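Local coordinates for protein esterase (uncultured bacterium FLS12, PDB 4RGY) that hydrolyses carboxylic esters, working at low temperature and alkaline pH, at residues F5-F10 against S109-A114; T63-Y68 against R256-L261; A75-A80 against E101-L106; G124-G129 against G248-Q253. One frame throughout, in Å; residues are numbered along the deposited sequence.

Contact 1 (F5-F10 against S109-A114); sequences FQCDFF and SFFPLA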
loop_
_atom_site.group_PDB
_atom_site.type_symbol
_atom_site.label_atom_id
_atom_site.label_comp_id
_atom_site.label_asym_id
_atom_site.label_seq_id
_atom_site.Cartn_x
_atom_site.Cartn_y
_atom_site.Cartn_z
ATOM N N PHE A 5 -8.277 -2.495 3.271
ATOM C CA PHE A 5 -7.238 -3.506 3.171
ATOM C C PHE A 5 -6.715 -3.574 1.761
ATOM O O PHE A 5 -7.475 -3.786 0.810
ATOM C CB PHE A 5 -7.783 -4.881 3.571
ATOM C CG PHE A 5 -8.348 -4.915 4.949
ATOM C CD1 PHE A 5 -9.661 -4.544 5.181
ATOM C CD2 PHE A 5 -7.566 -5.303 6.024
ATOM C CE1 PHE A 5 -10.183 -4.549 6.466
ATOM C CE2 PHE A 5 -8.084 -5.321 7.308
ATOM C CZ PHE A 5 -9.395 -4.940 7.533
ATOM N N GLN A 6 -5.405 -3.409 1.619
ATOM C CA GLN A 6 -4.743 -3.719 0.370
ATOM C C GLN A 6 -4.128 -5.100 0.550
ATOM O O GLN A 6 -3.300 -5.319 1.437
ATOM C CB GLN A 6 -3.690 -2.665 0.041
ATOM C CG GLN A 6 -4.280 -1.256 -0.137
ATOM C CD GLN A 6 -5.190 -1.101 -1.354
ATOM O OE1 GLN A 6 -5.237 -1.959 -2.236
ATOM N NE2 GLN A 6 -5.916 0.012 -1.402
ATOM N N CYS A 7 -4.573 -6.038 -0.273
ATOM C CA CYS A 7 -4.279 -7.449 -0.074
ATOM C C CYS A 7 -3.439 -7.975 -1.211
ATOM O O CYS A 7 -3.875 -7.953 -2.370
ATOM C CB CYS A 7 -5.590 -8.248 -0.048
ATOM S SG CYS A 7 -6.934 -7.521 0.936
ATOM N N ASP A 8 -2.248 -8.467 -0.893
ATOM C CA ASP A 8 -1.376 -9.088 -1.877
ATOM C C ASP A 8 -1.321 -10.580 -1.580
ATOM O O ASP A 8 -0.743 -11.004 -0.574
ATOM C CB ASP A 8 0.014 -8.465 -1.827
ATOM C CG ASP A 8 -0.015 -6.987 -2.100
ATOM O OD1 ASP A 8 -0.727 -6.584 -3.036
ATOM O OD2 ASP A 8 0.650 -6.225 -1.365
ATOM N N PHE A 9 -1.914 -11.376 -2.468
ATOM C CA PHE A 9 -2.150 -12.787 -2.204
ATOM C C PHE A 9 -1.838 -13.600 -3.452
ATOM O O PHE A 9 -1.621 -13.047 -4.527
ATOM C CB PHE A 9 -3.615 -13.011 -1.799
ATOM C CG PHE A 9 -4.595 -12.670 -2.886
ATOM C CD1 PHE A 9 -5.044 -11.365 -3.053
ATOM C CD2 PHE A 9 -5.061 -13.648 -3.752
ATOM C CE1 PHE A 9 -5.935 -11.047 -4.073
ATOM C CE2 PHE A 9 -5.952 -13.338 -4.773
ATOM C CZ PHE A 9 -6.386 -12.032 -4.928
ATOM N N PHE A 10 -1.827 -14.919 -3.309
ATOM C CA PHE A 10 -1.531 -15.784 -4.438
ATOM C C PHE A 10 -2.782 -16.435 -4.990
ATOM O O PHE A 10 -3.582 -17.003 -4.234
ATOM C CB PHE A 10 -0.518 -16.874 -4.045
ATOM C CG PHE A 10 -0.001 -17.654 -5.222
ATOM C CD1 PHE A 10 1.007 -17.129 -6.012
ATOM C CD2 PHE A 10 -0.529 -18.896 -5.544
ATOM C CE1 PHE A 10 1.486 -17.822 -7.105
ATOM C CE2 PHE A 10 -0.053 -19.604 -6.637
ATOM C CZ PHE A 10 0.965 -19.064 -7.413
ATOM N N SER A 109 -12.331 -16.454 3.004
ATOM C CA SER A 109 -11.369 -17.101 3.894
ATOM C C SER A 109 -10.586 -16.064 4.712
ATOM O O SER A 109 -10.238 -16.311 5.868
ATOM C CB SER A 109 -10.415 -18.002 3.103
ATOM O OG SER A 109 -9.356 -17.267 2.506
ATOM N N PHE A 110 -10.336 -14.893 4.126
ATOM C CA PHE A 110 -9.564 -13.853 4.801
ATOM C C PHE A 110 -10.420 -13.003 5.744
ATOM O O PHE A 110 -9.968 -12.584 6.819
ATOM C CB PHE A 110 -8.955 -12.885 3.782
ATOM C CG PHE A 110 -7.978 -13.506 2.820
ATOM C CD1 PHE A 110 -7.273 -14.659 3.133
ATOM C CD2 PHE A 110 -7.746 -12.895 1.591
ATOM C CE1 PHE A 110 -6.366 -15.201 2.222
ATOM C CE2 PHE A 110 -6.853 -13.428 0.681
ATOM C CZ PHE A 110 -6.163 -14.582 0.991
ATOM N N PHE A 111 -11.641 -12.695 5.311
ATOM C CA PHE A 111 -12.472 -11.674 5.941
ATOM C C PHE A 111 -13.817 -12.239 6.387
ATOM O O PHE A 111 -14.260 -13.274 5.880
ATOM C CB PHE A 111 -12.686 -10.490 4.977
ATOM C CG PHE A 111 -11.416 -9.758 4.618
ATOM C CD1 PHE A 111 -10.755 -8.986 5.567
ATOM C CD2 PHE A 111 -10.892 -9.839 3.338
ATOM C CE1 PHE A 111 -9.588 -8.312 5.240
ATOM C CE2 PHE A 111 -9.721 -9.164 3.010
ATOM C CZ PHE A 111 -9.076 -8.396 3.967
ATOM N N PRO A 112 -14.474 -11.566 7.340
ATOM C CA PRO A 112 -15.751 -12.056 7.873
ATOM C C PRO A 112 -16.903 -11.702 6.936
ATOM O O PRO A 112 -17.753 -10.862 7.246
ATOM C CB PRO A 112 -15.860 -11.326 9.217
ATOM C CG PRO A 112 -15.116 -10.060 9.013
ATOM C CD PRO A 112 -13.972 -10.404 8.096
ATOM N N LEU A 113 -16.905 -12.365 5.783
ATOM C CA LEU A 113 -17.870 -12.100 4.724
ATOM C C LEU A 113 -18.933 -13.185 4.635
ATOM O O LEU A 113 -18.651 -14.369 4.836
ATOM C CB LEU A 113 -17.143 -12.000 3.384
ATOM C CG LEU A 113 -15.958 -11.033 3.315
ATOM C CD1 LEU A 113 -15.426 -11.014 1.895
ATOM C CD2 LEU A 113 -16.339 -9.638 3.755
ATOM N N ALA A 114 -20.156 -12.767 4.321
ATOM C CA ALA A 114 -21.262 -13.699 4.091
ATOM C C ALA A 114 -21.016 -14.603 2.892
ATOM O O ALA A 114 -20.250 -14.271 1.986
ATOM C CB ALA A 114 -22.563 -12.939 3.900
#
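A buried aromatic cluster joins strand 2-11, an outermost strand of the sheet within the chain, to the C-terminal end of helix 95-110: Phe5, Cys7 and Phe9 face Phe110 and Phe111. Its main element is a T-shaped (edge-to-face) pair. The edge of the Phe111 ring is directed at the face of Phe5, with the centroids 4.8 Å apart and the planes at 56°. Phe111 CE1 stands 3.5 Å above the Phe5 plane, over the ring centre, and comes 3.6 Å from Phe5 CG. With an alanine in place of Phe5 this face is lost, and the Phe111 edge is likely to be left without its partner and freer to turn. Cys7 SG approaches Phe111 in the ring plane, at the edge, 3.8 Å from CZ, a sulfur-aromatic contact that suits a small, polarisable side chain. The alternation of a beta strand explains the pattern, since Gln6 and Asp8 turn the opposite way and hydrogen-bond to Thr21 and Ser19 of the neighbouring strand 16-25. Phe110 is the last helical residue and meets Phe9 more loosely, its CZ lying 4.1 Å from Phe9 CB. With Phe9 CG between the backbone N and carbonyl carbon (chi1 64°), the ring of Phe9 leads away toward Leu106. Phe5 also meets Phe110 of the second subunit edge-to-face, and strand 2-11 pairs antiparallel with a strand of that subunit, carrying the sheet across the interface.

Contact 2 (T63-Y68 against R256-L261); sequences TSIERY and RVLAWL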
loop_
_atom_site.group_PDB
_atom_site.type_symbol
_atom_site.label_atom_id
_atom_site.label_comp_id
_atom_site.label_asym_id
_atom_site.label_seq_id
_atom_site.Cartn_x
_atom_site.Cartn_y
_atom_site.Cartn_z
ATOM N N THR A 63 -13.749 7.316 -7.153
ATOM C CA THR A 63 -15.068 7.520 -6.555
ATOM C C THR A 63 -14.929 7.641 -5.053
ATOM O O THR A 63 -13.840 7.428 -4.496
ATOM C CB THR A 63 -16.068 6.361 -6.832
ATOM O OG1 THR A 63 -15.772 5.227 -6.003
ATOM C CG2 THR A 63 -16.062 5.962 -8.298
ATOM N N SER A 64 -16.044 7.927 -4.390
ATOM C CA SER A 64 -16.076 7.901 -2.932
ATOM C C SER A 64 -16.796 6.653 -2.414
ATOM O O SER A 64 -17.485 6.713 -1.395
ATOM C CB SER A 64 -16.723 9.171 -2.380
ATOM O OG SER A 64 -15.958 10.313 -2.722
ATOM N N ILE A 65 -16.632 5.528 -3.114
ATOM C CA ILE A 65 -17.279 4.280 -2.724
ATOM C C ILE A 65 -17.177 3.938 -1.226
ATOM O O ILE A 65 -18.170 3.512 -0.623
ATOM C CB ILE A 65 -16.811 3.086 -3.624
ATOM C CG1 ILE A 65 -17.564 1.798 -3.275
ATOM C CG2 ILE A 65 -15.295 2.843 -3.522
ATOM C CD1 ILE A 65 -19.049 1.884 -3.553
ATOM N N GLU A 66 -16.006 4.128 -0.610
ATOM C CA GLU A 66 -15.880 3.797 0.810
ATOM C C GLU A 66 -16.852 4.614 1.667
ATOM O O GLU A 66 -17.467 4.085 2.593
ATOM C CB GLU A 66 -14.451 3.996 1.314
ATOM C CG GLU A 66 -14.288 3.597 2.774
ATOM C CD GLU A 66 -12.906 3.868 3.313
ATOM O OE1 GLU A 66 -11.944 3.771 2.533
ATOM O OE2 GLU A 66 -12.789 4.174 4.518
ATOM N N ARG A 67 -16.990 5.897 1.349
ATOM C CA ARG A 67 -17.953 6.749 2.034
ATOM C C ARG A 67 -19.393 6.337 1.732
ATOM O O ARG A 67 -20.235 6.290 2.627
ATOM C CB ARG A 67 -17.701 8.212 1.671
ATOM C CG ARG A 67 -18.783 9.164 2.151
ATOM C CD ARG A 67 -18.285 10.610 2.161
ATOM N NE ARG A 67 -17.797 11.042 0.852
ATOM C CZ ARG A 67 -18.577 11.497 -0.117
ATOM N NH1 ARG A 67 -19.889 11.571 0.071
ATOM N NH2 ARG A 67 -18.062 11.882 -1.273
ATOM N N TYR A 68 -19.669 5.988 0.482
ATOM C CA TYR A 68 -21.037 5.661 0.102
ATOM C C TYR A 68 -21.584 4.439 0.839
ATOM O O TYR A 68 -22.790 4.349 1.086
ATOM C CB TYR A 68 -21.142 5.458 -1.411
ATOM C CG TYR A 68 -20.782 6.677 -2.235
ATOM C CD1 TYR A 68 -21.040 7.962 -1.771
ATOM C CD2 TYR A 68 -20.197 6.542 -3.488
ATOM C CE1 TYR A 68 -20.718 9.072 -2.529
ATOM C CE2 TYR A 68 -19.871 7.645 -4.252
ATOM C CZ TYR A 68 -20.133 8.907 -3.768
ATOM O OH TYR A 68 -19.811 10.023 -4.510
ATOM N N ARG A 256 -26.786 5.142 -6.784
ATOM C CA ARG A 256 -28.119 4.652 -7.121
ATOM C C ARG A 256 -28.145 3.131 -7.069
ATOM O O ARG A 256 -29.096 2.532 -6.571
ATOM C CB ARG A 256 -28.539 5.162 -8.495
ATOM C CG ARG A 256 -28.547 6.687 -8.589
ATOM C CD ARG A 256 -29.093 7.154 -9.927
ATOM N NE ARG A 256 -30.457 6.682 -10.140
ATOM C CZ ARG A 256 -31.546 7.299 -9.690
ATOM N NH1 ARG A 256 -31.438 8.421 -8.982
ATOM N NH2 ARG A 256 -32.746 6.791 -9.935
ATOM N N VAL A 257 -27.085 2.495 -7.553
ATOM C CA VAL A 257 -26.999 1.045 -7.469
ATOM C C VAL A 257 -27.012 0.582 -6.012
ATOM O O VAL A 257 -27.701 -0.379 -5.670
ATOM C CB VAL A 257 -25.751 0.509 -8.187
ATOM C CG1 VAL A 257 -25.517 -0.959 -7.843
ATOM C CG2 VAL A 257 -25.899 0.693 -9.699
ATOM N N LEU A 258 -26.256 1.266 -5.153
ATOM C CA LEU A 258 -26.218 0.906 -3.739
ATOM C C LEU A 258 -27.606 0.981 -3.089
ATOM O O LEU A 258 -27.978 0.098 -2.327
ATOM C CB LEU A 258 -25.210 1.775 -2.982
ATOM C CG LEU A 258 -23.729 1.505 -3.284
ATOM C CD1 LEU A 258 -22.878 2.585 -2.655
ATOM C CD2 LEU A 258 -23.294 0.130 -2.791
ATOM N N ALA A 259 -28.368 2.023 -3.407
ATOM C CA ALA A 259 -29.712 2.183 -2.846
ATOM C C ALA A 259 -30.665 1.101 -3.333
ATOM O O ALA A 259 -31.633 0.747 -2.649
ATOM C CB ALA A 259 -30.265 3.559 -3.184
ATOM N N TRP A 260 -30.380 0.588 -4.523
ATOM C CA TRP A 260 -31.207 -0.397 -5.199
ATOM C C TRP A 260 -30.942 -1.828 -4.728
ATOM O O TRP A 260 -31.786 -2.708 -4.897
ATOM C CB TRP A 260 -30.978 -0.253 -6.706
ATOM C CG TRP A 260 -31.415 -1.397 -7.591
ATOM C CD1 TRP A 260 -32.624 -1.544 -8.218
ATOM C CD2 TRP A 260 -30.620 -2.517 -7.989
ATOM N NE1 TRP A 260 -32.630 -2.699 -8.969
ATOM C CE2 TRP A 260 -31.408 -3.310 -8.852
ATOM C CE3 TRP A 260 -29.312 -2.924 -7.710
ATOM C CZ2 TRP A 260 -30.936 -4.494 -9.414
ATOM C CZ3 TRP A 260 -28.845 -4.095 -8.268
ATOM C CH2 TRP A 260 -29.654 -4.869 -9.114
ATOM N N LEU A 261 -29.773 -2.071 -4.137
ATOM C CA LEU A 261 -29.428 -3.421 -3.697
ATOM C C LEU A 261 -30.470 -3.967 -2.728
ATOM O O LEU A 261 -30.932 -3.250 -1.845
ATOM C CB LEU A 261 -28.054 -3.450 -3.027
ATOM C CG LEU A 261 -26.811 -3.189 -3.882
ATOM C CD1 LEU A 261 -25.562 -3.249 -3.008
ATOM C CD2 LEU A 261 -26.711 -4.166 -5.051
#
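This is a small, purely apolar contact between two helices, in which Leu258 from the last turns of helix 247-260 meets Ile65 and Tyr68 of the short helix 65-68. The backbones come nearest at Tyr68 and Leu258, whose CA atoms are 8.0 Å apart. One methyl does the touching: Leu258 CD1 lies 3.6 Å from Tyr68 CB and 4.0 Å from Ile65 CD1. The side chains of Ile65 and Leu258 are roughly perpendicular. In Ile65, chi1 of -176° swings CG1 out opposite the backbone N, and the bend at CG1 (chi2 64°) places CD1 beside the leucine methyl. Tyr68 offers only its CB here, and its ring leads away. Ser64 O stands 3.3 Å above one face of that ring, offset toward the rim, and also accepts the backbone N-H of Tyr68. The phenol reaches a weak hydrogen bond with Asp251, so an amphipathic tyrosine suits a place between apolar packing and a polar end. Before the helix, Thr63 OG1 accepts from Ile65 N at 3.0 Å, with an N-H...O angle of 150°, forming an ST turn. Leu258 also packs on Leu46, and Ile65 on Leu48, both from strand 45-49. Helices covering one side of a mostly parallel sheet are general to layered alpha/beta folds, here the alpha/beta-hydrolase fold of the family's clan.

Contact 3 (A75-A80 against E101-L106); sequences AVVMPA and EELPAL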
loop_
_atom_site.group_PDB
_atom_site.type_symbol
_atom_site.label_atom_id
_atom_site.label_comp_id
_atom_site.label_asym_id
_atom_site.label_seq_id
_atom_site.Cartn_x
_atom_site.Cartn_y
_atom_site.Cartn_z
ATOM N N ALA A 75 -19.697 -4.949 3.081
ATOM C CA ALA A 75 -18.296 -5.069 2.687
ATOM C C ALA A 75 -18.193 -4.934 1.167
ATOM O O ALA A 75 -19.136 -5.259 0.439
ATOM C CB ALA A 75 -17.730 -6.391 3.147
ATOM N N VAL A 76 -17.057 -4.436 0.682
ATOM C CA VAL A 76 -16.846 -4.337 -0.753
ATOM C C VAL A 76 -15.508 -4.976 -1.120
ATOM O O VAL A 76 -14.478 -4.694 -0.502
ATOM C CB VAL A 76 -16.866 -2.873 -1.232
ATOM C CG1 VAL A 76 -16.800 -2.815 -2.749
ATOM C CG2 VAL A 76 -18.134 -2.163 -0.762
ATOM N N VAL A 77 -15.534 -5.838 -2.133
ATOM C CA VAL A 77 -14.334 -6.531 -2.596
ATOM C C VAL A 77 -14.058 -6.112 -4.028
ATOM O O VAL A 77 -14.901 -6.308 -4.901
ATOM C CB VAL A 77 -14.503 -8.070 -2.523
ATOM C CG1 VAL A 77 -13.303 -8.790 -3.148
ATOM C CG2 VAL A 77 -14.693 -8.521 -1.070
ATOM N N MET A 78 -12.875 -5.550 -4.264
ATOM C CA MET A 78 -12.492 -4.986 -5.550
ATOM C C MET A 78 -11.234 -5.689 -6.050
ATOM O O MET A 78 -10.117 -5.354 -5.658
ATOM C CB MET A 78 -12.251 -3.480 -5.398
ATOM C CG MET A 78 -13.547 -2.698 -5.187
ATOM S SD MET A 78 -13.359 -1.141 -4.296
ATOM C CE MET A 78 -13.033 -1.715 -2.622
ATOM N N PRO A 79 -11.415 -6.674 -6.931
ATOM C CA PRO A 79 -10.269 -7.451 -7.408
ATOM C C PRO A 79 -9.753 -6.969 -8.756
ATOM O O PRO A 79 -10.312 -6.017 -9.303
ATOM C CB PRO A 79 -10.872 -8.819 -7.589
ATOM C CG PRO A 79 -12.284 -8.544 -8.050
ATOM C CD PRO A 79 -12.698 -7.262 -7.357
ATOM N N ALA A 80 -8.687 -7.599 -9.246
ATOM C CA ALA A 80 -8.066 -7.252 -10.524
ATOM C C ALA A 80 -8.134 -8.430 -11.480
ATOM O O ALA A 80 -7.851 -9.570 -11.088
ATOM C CB ALA A 80 -6.619 -6.847 -10.301
ATOM N N GLU A 101 -15.018 -18.416 -8.867
ATOM C CA GLU A 101 -14.782 -19.487 -7.901
ATOM C C GLU A 101 -13.737 -19.114 -6.848
ATOM O O GLU A 101 -14.042 -19.016 -5.655
ATOM C CB GLU A 101 -14.373 -20.781 -8.614
ATOM C CG GLU A 101 -15.353 -21.273 -9.683
ATOM C CD GLU A 101 -16.627 -21.843 -9.097
ATOM O OE1 GLU A 101 -16.640 -22.156 -7.887
ATOM O OE2 GLU A 101 -17.619 -21.979 -9.846
ATOM N N GLU A 102 -12.496 -18.914 -7.285
ATOM C CA GLU A 102 -11.402 -18.741 -6.338
ATOM C C GLU A 102 -11.448 -17.433 -5.563
ATOM O O GLU A 102 -11.228 -17.403 -4.350
ATOM C CB GLU A 102 -10.050 -18.870 -7.027
ATOM C CG GLU A 102 -8.919 -19.028 -6.021
ATOM C CD GLU A 102 -7.551 -18.962 -6.645
ATOM O OE1 GLU A 102 -7.382 -18.252 -7.653
ATOM O OE2 GLU A 102 -6.632 -19.615 -6.110
ATOM N N LEU A 103 -11.715 -16.341 -6.262
ATOM C CA LEU A 103 -11.664 -15.035 -5.626
ATOM C C LEU A 103 -12.676 -14.876 -4.495
ATOM O O LEU A 103 -12.295 -14.446 -3.407
ATOM C CB LEU A 103 -11.812 -13.934 -6.665
ATOM C CG LEU A 103 -11.594 -12.500 -6.229
ATOM C CD1 LEU A 103 -11.261 -11.907 -7.479
ATOM C CD2 LEU A 103 -12.834 -11.839 -5.685
ATOM N N PRO A 104 -13.958 -15.230 -4.723
ATOM C CA PRO A 104 -14.893 -15.138 -3.598
ATOM C C PRO A 104 -14.493 -16.059 -2.446
ATOM O O PRO A 104 -14.625 -15.673 -1.282
ATOM C CB PRO A 104 -16.227 -15.571 -4.209
ATOM C CG PRO A 104 -16.069 -15.329 -5.671
ATOM C CD PRO A 104 -14.642 -15.613 -5.974
ATOM N N ALA A 105 -13.991 -17.250 -2.757
ATOM C CA ALA A 105 -13.534 -18.160 -1.711
ATOM C C ALA A 105 -12.392 -17.554 -0.907
ATOM O O ALA A 105 -12.375 -17.642 0.323
ATOM C CB ALA A 105 -13.117 -19.509 -2.295
ATOM N N LEU A 106 -11.431 -16.942 -1.595
ATOM C CA LEU A 106 -10.296 -16.335 -0.907
ATOM C C LEU A 106 -10.740 -15.164 -0.038
ATOM O O LEU A 106 -10.315 -15.021 1.110
ATOM C CB LEU A 106 -9.238 -15.875 -1.911
ATOM C CG LEU A 106 -8.418 -16.988 -2.571
ATOM C CD1 LEU A 106 -7.599 -16.437 -3.722
ATOM C CD2 LEU A 106 -7.510 -17.693 -1.567
#
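Apolar packing alone carries this contact: Leu103 of helix 95-110 reaches onto Val77 and Pro79 of strand 75-79. The two strand residues are two apart and so present their side chains on the same face of the sheet, while Met78 between them points away. A beta-branched valine suits a strand, and a forked leucine can cover two strand residues at once. Leu103 CG lies trans to the backbone N (chi1 -172°), which directs the fork at the strand. Its CD2 branch meets Val77 CG1 at 4.0 Å, the two side chains running alongside in opposite senses. The leucine lies across the Pro79 ring, with CG 4.0 Å and CD2 4.1 Å from Pro79 CB; the modelled place of the CD1 branch, pressed too close to that carbon, is doubtful. Were this leucine a glycine, the fork would be gone and a gap would probably open between helix and strand, leaving Val77 and Pro79 without this cover. Backbone bonding shapes the helix: Pro104 has no N-H to give to the preceding turn, and the helix is kinked there, yet Leu106 N still reaches Glu102 O at 2.8 Å. Among polar links, Glu101 forms a salt bridge with Arg142. Strand 75-79, helix 95-110 and strand 120-125 follow one another as a beta-alpha-beta crossover, passing over strand 45-49, the repeating element of the alpha/beta-hydrolase sheet.

Contact 4 (G124-G129 against G248-Q253); sequences GLSMGG and GYWDAQ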
loop_
_atom_site.group_PDB
_atom_site.type_symbol
_atom_site.label_atom_id
_atom_site.label_comp_id
_atom_site.label_asym_id
_atom_site.label_seq_id
_atom_site.Cartn_x
_atom_site.Cartn_y
_atom_site.Cartn_z
ATOM N N GLY A 124 -20.370 -3.696 -11.765
ATOM C CA GLY A 124 -19.141 -3.293 -12.419
ATOM C C GLY A 124 -19.414 -2.305 -13.526
ATOM O O GLY A 124 -20.543 -2.217 -14.019
ATOM N N LEU A 125 -18.377 -1.563 -13.916
ATOM C CA LEU A 125 -18.461 -0.669 -15.064
ATOM C C LEU A 125 -17.744 -1.280 -16.268
ATOM O O LEU A 125 -16.825 -2.090 -16.098
ATOM C CB LEU A 125 -17.948 0.742 -14.730
ATOM C CG LEU A 125 -16.448 1.075 -14.584
ATOM C CD1 LEU A 125 -15.707 0.105 -13.670
ATOM C CD2 LEU A 125 -15.735 1.213 -15.939
ATOM N N SER A 126 -18.179 -0.902 -17.471
ATOM C CA SER A 126 -17.710 -1.482 -18.736
ATOM C C SER A 126 -17.670 -2.988 -18.805
ATOM O O SER A 126 -18.673 -3.732 -18.762
ATOM C CB SER A 126 -16.251 -1.100 -19.008
ATOM O OG SER A 126 -16.039 0.298 -18.961
ATOM N N MET A 127 -16.420 -3.376 -18.986
ATOM C CA MET A 127 -15.924 -4.714 -18.965
ATOM C C MET A 127 -16.418 -5.420 -17.724
ATOM O O MET A 127 -16.786 -6.582 -17.795
ATOM C CB MET A 127 -14.397 -4.646 -18.977
ATOM C CG MET A 127 -13.744 -5.990 -19.172
ATOM S SD MET A 127 -11.939 -5.964 -19.195
ATOM C CE MET A 127 -11.586 -5.855 -17.448
ATOM N N GLY A 128 -16.413 -4.711 -16.591
ATOM C CA GLY A 128 -16.898 -5.255 -15.336
ATOM C C GLY A 128 -18.410 -5.312 -15.228
ATOM O O GLY A 128 -18.946 -6.070 -14.415
ATOM N N GLY A 129 -19.103 -4.495 -16.020
ATOM C CA GLY A 129 -20.551 -4.606 -16.120
ATOM C C GLY A 129 -20.915 -5.875 -16.878
ATOM O O GLY A 129 -21.846 -6.600 -16.502
ATOM N N GLY A 248 -16.863 10.341 -13.306
ATOM C CA GLY A 248 -17.888 11.211 -12.749
ATOM C C GLY A 248 -19.257 10.548 -12.819
ATOM O O GLY A 248 -20.004 10.522 -11.841
ATOM N N TYR A 249 -19.573 9.984 -13.977
ATOM C CA TYR A 249 -20.846 9.297 -14.159
ATOM C C TYR A 249 -20.964 8.074 -13.234
ATOM O O TYR A 249 -21.990 7.883 -12.593
ATOM C CB TYR A 249 -21.027 8.926 -15.640
ATOM C CG TYR A 249 -22.264 8.119 -15.939
ATOM C CD1 TYR A 249 -23.516 8.727 -16.015
ATOM C CD2 TYR A 249 -22.182 6.748 -16.147
ATOM C CE1 TYR A 249 -24.651 7.981 -16.286
ATOM C CE2 TYR A 249 -23.311 5.996 -16.418
ATOM C CZ TYR A 249 -24.536 6.626 -16.479
ATOM O OH TYR A 249 -25.656 5.884 -16.734
ATOM N N TRP A 250 -19.914 7.265 -13.128
ATOM C CA TRP A 250 -19.988 6.072 -12.276
ATOM C C TRP A 250 -20.036 6.404 -10.787
ATOM O O TRP A 250 -20.671 5.690 -10.012
ATOM C CB TRP A 250 -18.847 5.102 -12.596
ATOM C CG TRP A 250 -18.949 4.689 -14.032
ATOM C CD1 TRP A 250 -20.087 4.349 -14.697
ATOM C CD2 TRP A 250 -17.894 4.671 -15.003
ATOM N NE1 TRP A 250 -19.804 4.082 -16.013
ATOM C CE2 TRP A 250 -18.463 4.269 -16.228
ATOM C CE3 TRP A 250 -16.518 4.931 -14.948
ATOM C CZ2 TRP A 250 -17.711 4.141 -17.392
ATOM C CZ3 TRP A 250 -15.775 4.807 -16.103
ATOM C CH2 TRP A 250 -16.370 4.408 -17.315
ATOM N N ASP A 251 -19.380 7.493 -10.390
ATOM C CA ASP A 251 -19.433 7.953 -9.011
ATOM C C ASP A 251 -20.872 8.300 -8.635
ATOM O O ASP A 251 -21.322 7.992 -7.532
ATOM C CB ASP A 251 -18.523 9.174 -8.823
ATOM C CG ASP A 251 -18.483 9.666 -7.381
ATOM O OD1 ASP A 251 -17.951 8.953 -6.512
ATOM O OD2 ASP A 251 -18.979 10.777 -7.111
ATOM N N ALA A 252 -21.595 8.939 -9.551
ATOM C CA ALA A 252 -22.996 9.265 -9.323
ATOM C C ALA A 252 -23.854 8.004 -9.361
ATOM O O ALA A 252 -24.676 7.764 -8.476
ATOM C CB ALA A 252 -23.481 10.265 -10.366
ATOM N N GLN A 253 -23.666 7.194 -10.395
ATOM C CA GLN A 253 -24.524 6.035 -10.590
ATOM C C GLN A 253 -24.344 4.939 -9.544
ATOM O O GLN A 253 -25.305 4.235 -9.216
ATOM C CB GLN A 253 -24.337 5.455 -11.991
ATOM C CG GLN A 253 -24.859 6.357 -13.086
ATOM C CD GLN A 253 -26.316 6.682 -12.894
ATOM O OE1 GLN A 253 -26.678 7.833 -12.658
ATOM N NE2 GLN A 253 -27.170 5.667 -12.982
#
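The CA atoms of Leu125 and Trp250 stand 7.5 Å apart where the chain turns sharply from strand 120-125 into helix 127-138, through Ser126 with its strained positive phi of 48°. Leu125 is laid over one face of the Trp250 indole, the two side chains crossing at about a right angle. Its CD2 methyl makes a CH-pi contact with the six-membered ring, 3.6 Å from the centroid and only 15° off the normal, while CB sits 3.8 Å above the plane over the centre of the indole. In Leu125, chi1 of 75° tucks CG between the two main-chain branches, an unusual position that folds the side chain along the aromatic face. A broad, flat tryptophan suits this role because it offers both carbons a surface, and its NE1 hydrogen-bonds to Ser150 OG. The Gly-Leu-Ser-Met-Gly sequence fits a nucleophile elbow, with Ser126 the probable nucleophile; its OG makes a weak hydrogen bond to His245 NE2, and the His245 ring meets Trp250 edge-to-face. A CB on Gly124 would lie 2.2 Å from Gly128 O, which fits the glycine at this tight turn. Helix 247-260 flanks the sheet here: Trp250 also packs on Leu149 of strand 145-149, and Tyr249 and Gln253 reach strands 207-213 and 236-241.

How the contacts relate
All four contacts pack helices or turns against one eight-stranded mixed sheet, or against each other beside it. Contacts 1 and 3 share helix 95-110, have centres about 8 Å apart and touch through Leu113 on Ala75 and Phe9 on Leu106. Contacts 2 and 4 share helix 247-260, with centres about 11 Å apart, and Asp251 bridges them by reaching Ser64 N and Tyr68 OH. Between these pairs the centres are 18 to 23 Å apart. Along the chain, contact 2 spans contacts 3 and 4 and its segments alternate with those of contact 1, so residues distant in sequence are brought together. Contact 1 borders the second subunit, contacts 2 and 4 both touch the fourth, and contact 4 holds the probable nucleophile.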